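Local coordinates for UPF0303 protein YBR137W (Saccharomyces cerevisiae, PDB 4CLC) that is of unknown function but carries an HbpS-like domain of the GAF clan, a family linked to haem degradation, at residues W87-K92 / C145-S149; K91-L96 / G129-L133. One frame throughout, in Å; residues are numbered along the deposited sequence.

Interaction 1: W87-K92 / C145-S149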
# COMPACT_ATOMS: atom_id res chain seq x y z
N TRP D 87 -1.83 -10.13 -20.35
CA TRP D 87 -2.58 -9.59 -21.49
C TRP D 87 -4.03 -10.00 -21.37
O TRP D 87 -4.92 -9.17 -21.58
CB TRP D 87 -1.99 -10.05 -22.84
CG TRP D 87 -0.90 -9.13 -23.31
CD1 TRP D 87 0.45 -9.32 -23.18
CD2 TRP D 87 -1.07 -7.87 -23.94
NE1 TRP D 87 1.13 -8.24 -23.69
CE2 TRP D 87 0.22 -7.34 -24.17
CE3 TRP D 87 -2.18 -7.13 -24.34
CZ2 TRP D 87 0.42 -6.10 -24.79
CZ3 TRP D 87 -1.98 -5.91 -24.95
CH2 TRP D 87 -0.70 -5.41 -25.17
N ILE D 88 -4.26 -11.25 -21.00
CA ILE D 88 -5.62 -11.72 -20.83
C ILE D 88 -6.34 -10.93 -19.75
O ILE D 88 -7.49 -10.53 -19.93
CB ILE D 88 -5.66 -13.22 -20.51
CG1 ILE D 88 -5.37 -14.01 -21.79
CG2 ILE D 88 -7.03 -13.63 -19.95
CD1 ILE D 88 -5.55 -15.47 -21.62
N GLN D 89 -5.66 -10.67 -18.63
CA GLN D 89 -6.28 -9.94 -17.53
C GLN D 89 -6.53 -8.50 -17.91
O GLN D 89 -7.61 -7.97 -17.69
CB GLN D 89 -5.41 -10.00 -16.28
CG GLN D 89 -6.23 -10.18 -15.01
CD GLN D 89 -7.03 -11.50 -14.99
OE1 GLN D 89 -6.86 -12.38 -15.86
NE2 GLN D 89 -7.90 -11.64 -13.99
N ARG D 90 -5.52 -7.89 -18.53
CA ARG D 90 -5.63 -6.52 -18.97
C ARG D 90 -6.68 -6.30 -20.07
O ARG D 90 -7.41 -5.30 -20.05
CB ARG D 90 -4.26 -6.03 -19.41
CG ARG D 90 -3.24 -6.08 -18.31
CD ARG D 90 -1.91 -5.57 -18.75
NE ARG D 90 -2.02 -4.23 -19.32
CZ ARG D 90 -1.78 -3.94 -20.60
NH1 ARG D 90 -1.39 -4.88 -21.45
NH2 ARG D 90 -1.93 -2.70 -21.02
N LYS D 91 -6.80 -7.23 -21.02
CA LYS D 91 -7.82 -7.05 -22.05
C LYS D 91 -9.21 -7.20 -21.45
O LYS D 91 -10.09 -6.35 -21.66
CB LYS D 91 -7.64 -8.05 -23.19
CG LYS D 91 -6.38 -7.86 -24.00
CD LYS D 91 -6.40 -8.72 -25.24
CE LYS D 91 -5.02 -8.80 -25.88
NZ LYS D 91 -5.04 -9.72 -27.07
N LYS D 92 -9.40 -8.29 -20.71
CA LYS D 92 -10.66 -8.64 -20.06
C LYS D 92 -11.13 -7.49 -19.19
O LYS D 92 -12.31 -7.13 -19.20
CB LYS D 92 -10.50 -9.91 -19.21
CG LYS D 92 -11.75 -10.36 -18.50
CD LYS D 92 -11.56 -11.64 -17.72
CE LYS D 92 -10.46 -11.53 -16.71
NZ LYS D 92 -9.44 -12.56 -16.99
N CYS D 145 -16.96 -12.94 -20.63
CA CYS D 145 -16.06 -12.31 -21.56
C CYS D 145 -15.12 -13.39 -22.11
O CYS D 145 -14.57 -14.22 -21.36
CB CYS D 145 -15.30 -11.17 -20.88
SG CYS D 145 -14.01 -10.35 -21.86
N LEU D 146 -14.96 -13.40 -23.43
CA LEU D 146 -14.03 -14.29 -24.10
C LEU D 146 -12.78 -13.51 -24.45
O LEU D 146 -12.88 -12.43 -25.01
CB LEU D 146 -14.69 -14.89 -25.34
CG LEU D 146 -13.84 -15.39 -26.49
CD1 LEU D 146 -12.96 -16.51 -26.02
CD2 LEU D 146 -14.75 -15.88 -27.56
N THR D 147 -11.61 -14.04 -24.11
CA THR D 147 -10.38 -13.30 -24.33
C THR D 147 -9.30 -14.17 -24.94
O THR D 147 -8.95 -15.22 -24.39
CB THR D 147 -9.83 -12.72 -23.03
OG1 THR D 147 -10.79 -11.86 -22.42
CG2 THR D 147 -8.57 -11.93 -23.32
N ILE D 148 -8.77 -13.73 -26.07
CA ILE D 148 -7.75 -14.47 -26.78
C ILE D 148 -6.50 -13.63 -26.78
O ILE D 148 -6.56 -12.40 -26.74
CB ILE D 148 -8.21 -14.79 -28.21
CG1 ILE D 148 -9.49 -15.63 -28.16
CG2 ILE D 148 -7.15 -15.51 -28.98
CD1 ILE D 148 -10.04 -15.99 -29.50
N SER D 149 -5.35 -14.30 -26.77
CA SER D 149 -4.09 -13.59 -26.72
C SER D 149 -3.00 -14.38 -27.43
O SER D 149 -2.93 -15.59 -27.30
CB SER D 149 -3.67 -13.33 -25.27
OG SER D 149 -2.26 -13.44 -25.11
O HOH W 1 -2.31 -10.39 -26.44
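Thr-147 pushes its methyl group into the surface of helix 84-98, between Ile-88 and Lys-91. CG2 lies 3.8 Å from the carbonyl O of Ile-88 and 4.0 Å from CB of Lys-91, while OG1 takes the other flank, against CB of Lys-92. With OG1 beside the backbone N (chi1 -58°), CG2 stands anti to it, and this short beta-branched residue, well suited to a strand, offers a compact knob that lets the helix come close. Ile-88 fills the next space along, its CG1 packing 3.9 Å from CB of Ser-149, and at the far end the SG of Cys-145 meets CG of Lys-92 at 4.0 Å. Toward Trp-87 and Ser-149 the contact is more loosely knit and holds a water; an aromatic side chain of another protein's chain meets the Trp-87 ring. There the extended chain of Lys-91 carries NZ to the carbonyl O of Ile-148, a 3.1 Å hydrogen bond in the carbonyl plane, and NZ also gives a bond to the water, above one face of the Trp-87 indole, toward its rim. That water reaches Ser-149 OG only weakly; the hydroxyl's stronger partner is Asn-84, just as Gly-129 is that of the lysine. A methionine in place of Lys-91 would probably leave the carbonyls of Ile-148 and Gly-129 and the water without their charged donor. Alternate strand residues divide the work: Cys-145, Thr-147 and Ser-149 face this helix, whereas Leu-146 and Ile-148 pack on helix 153-168. A sheet covered by helices on both faces is characteristic of an alpha/beta/alpha sandwich, consistent with the HbpS-like family.

Interaction 2: K91-L96 / G129-L133; sequences KKKTAL and GGAVL
Ala-131 is the small bump on which helix 84-98 settles. Its CB enters a hollow on the helix surface bounded by CB of Lys-91, 3.6 Å away, the carbonyl O of the same lysine, and CB of Ala-95, 3.9 Å away. These walls stand one helical turn apart, so a single methyl suffices to fill the space between them. Ala-95 is equally suited to its place: its own methyl leans toward the strand and lies against the peptide of Ala-131, letting helix and strand axes approach to 7.7 Å. Such close helix-on-sheet packing is that of an alpha/beta/alpha sandwich; here strand 131-133 runs 34° from parallel to helix 91-96, and Val-132 turns its branches to helix 153-168 on the opposite face. Farther along, larger pieces replace the methyls. Leu-133 starts out from the strand beside the helix, but with CG anti to its carbonyl carbon (chi1 -64°) its fork comes back to the helix: CD1 rests 3.7 Å from the carbonyl O of Ala-95, and CD2 meets CD2 of Leu-96, also at 3.7 Å. The two leucines touch branch against branch at a slant, and Leu-96 in turn packs on Pro-66. At the other end the contact is polar. CD and CE of Lys-91 run beside the carbonyl O of Gly-129, and NZ donates a 2.6 Å hydrogen bond to that O at a C=O...N angle of 154°, slightly tilted from the carbonyl plane. Gly-130 follows with a positive phi, at which a CB would press on the carbonyl O of Gly-129, so glycine suits the turn into the strand.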
# COMPACT_ATOMS: atom_id res chain seq x y z
N LYS D 91 -6.80 -7.23 -21.02
CA LYS D 91 -7.82 -7.05 -22.05
C LYS D 91 -9.21 -7.20 -21.45
O LYS D 91 -10.09 -6.35 -21.66
CB LYS D 91 -7.64 -8.05 -23.19
CG LYS D 91 -6.38 -7.86 -24.00
CD LYS D 91 -6.40 -8.72 -25.24
CE LYS D 91 -5.02 -8.80 -25.88
NZ LYS D 91 -5.04 -9.72 -27.07
N LYS D 92 -9.40 -8.29 -20.71
CA LYS D 92 -10.66 -8.64 -20.06
C LYS D 92 -11.13 -7.49 -19.19
O LYS D 92 -12.31 -7.13 -19.20
CB LYS D 92 -10.50 -9.91 -19.21
CG LYS D 92 -11.75 -10.36 -18.50
CD LYS D 92 -11.56 -11.64 -17.72
CE LYS D 92 -10.46 -11.53 -16.71
NZ LYS D 92 -9.44 -12.56 -16.99
N LYS D 93 -10.20 -6.90 -18.46
CA LYS D 93 -10.54 -5.84 -17.54
C LYS D 93 -11.15 -4.67 -18.31
O LYS D 93 -12.25 -4.21 -17.97
CB LYS D 93 -9.31 -5.39 -16.73
CG LYS D 93 -9.72 -4.56 -15.53
CD LYS D 93 -8.60 -4.30 -14.54
CE LYS D 93 -9.15 -3.63 -13.28
NZ LYS D 93 -8.28 -3.83 -12.07
N THR D 94 -10.45 -4.20 -19.34
CA THR D 94 -10.97 -3.14 -20.20
C THR D 94 -12.37 -3.50 -20.72
O THR D 94 -13.32 -2.75 -20.49
CB THR D 94 -10.07 -2.87 -21.41
OG1 THR D 94 -8.78 -2.40 -20.98
CG2 THR D 94 -10.71 -1.85 -22.28
N ALA D 95 -12.49 -4.65 -21.37
CA ALA D 95 -13.78 -5.07 -21.94
C ALA D 95 -14.94 -5.08 -20.95
O ALA D 95 -16.01 -4.58 -21.28
CB ALA D 95 -13.64 -6.43 -22.56
N LEU D 96 -14.76 -5.65 -19.75
CA LEU D 96 -15.87 -5.77 -18.79
C LEU D 96 -16.26 -4.41 -18.22
O LEU D 96 -17.43 -4.16 -17.89
CB LEU D 96 -15.51 -6.73 -17.65
CG LEU D 96 -15.55 -8.23 -17.98
CD1 LEU D 96 -14.72 -9.03 -16.97
CD2 LEU D 96 -16.98 -8.76 -18.08
N GLY D 129 -6.69 -5.55 -29.04
CA GLY D 129 -7.89 -6.36 -29.20
C GLY D 129 -7.73 -7.81 -28.76
O GLY D 129 -6.63 -8.28 -28.47
N GLY D 130 -8.83 -8.55 -28.81
CA GLY D 130 -8.87 -9.94 -28.36
C GLY D 130 -9.78 -10.30 -27.20
O GLY D 130 -9.99 -11.48 -26.94
N ALA D 131 -10.36 -9.30 -26.54
CA ALA D 131 -11.32 -9.55 -25.48
C ALA D 131 -12.70 -9.16 -25.95
O ALA D 131 -12.99 -7.98 -26.11
CB ALA D 131 -10.97 -8.76 -24.23
N VAL D 132 -13.56 -10.15 -26.15
CA VAL D 132 -14.90 -9.90 -26.61
C VAL D 132 -15.89 -10.38 -25.57
O VAL D 132 -15.84 -11.52 -25.13
CB VAL D 132 -15.17 -10.60 -27.97
CG1 VAL D 132 -16.63 -10.49 -28.36
CG2 VAL D 132 -14.29 -10.01 -29.05
N LEU D 133 -16.78 -9.50 -25.14
CA LEU D 133 -17.83 -9.89 -24.24
C LEU D 133 -18.73 -10.93 -24.88
O LEU D 133 -18.89 -10.95 -26.10
CB LEU D 133 -18.65 -8.67 -23.81
CG LEU D 133 -17.91 -7.61 -23.00
CD1 LEU D 133 -18.77 -6.38 -22.86
CD2 LEU D 133 -17.55 -8.15 -21.66

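In the fold
Interactions 1 and 2 are two halves of one interface, their centres 5 Å apart, in which helix 84-98 rests on the antiparallel neighbours 131-136 and 144-149, strands that follow each other in the chain. The strands are joined by probable backbone hydrogen bonds, Val-132 N to Leu-146 O at 2.6 Å and Ile-148 N to Gly-130 O at 2.7 Å. Facing the helix, OG1 of Thr-147 packs 3.6 Å from CB of Ala-131, making a continuous floor. Lys-91 ties both contacts together: its ammonium bridges the carbonyls of Gly-129 and Ile-148, with Asp-156 of helix 153-168 as a distant, weak ionic partner. Both contacts are buried, each centred about 6 Å from the centre of the chain.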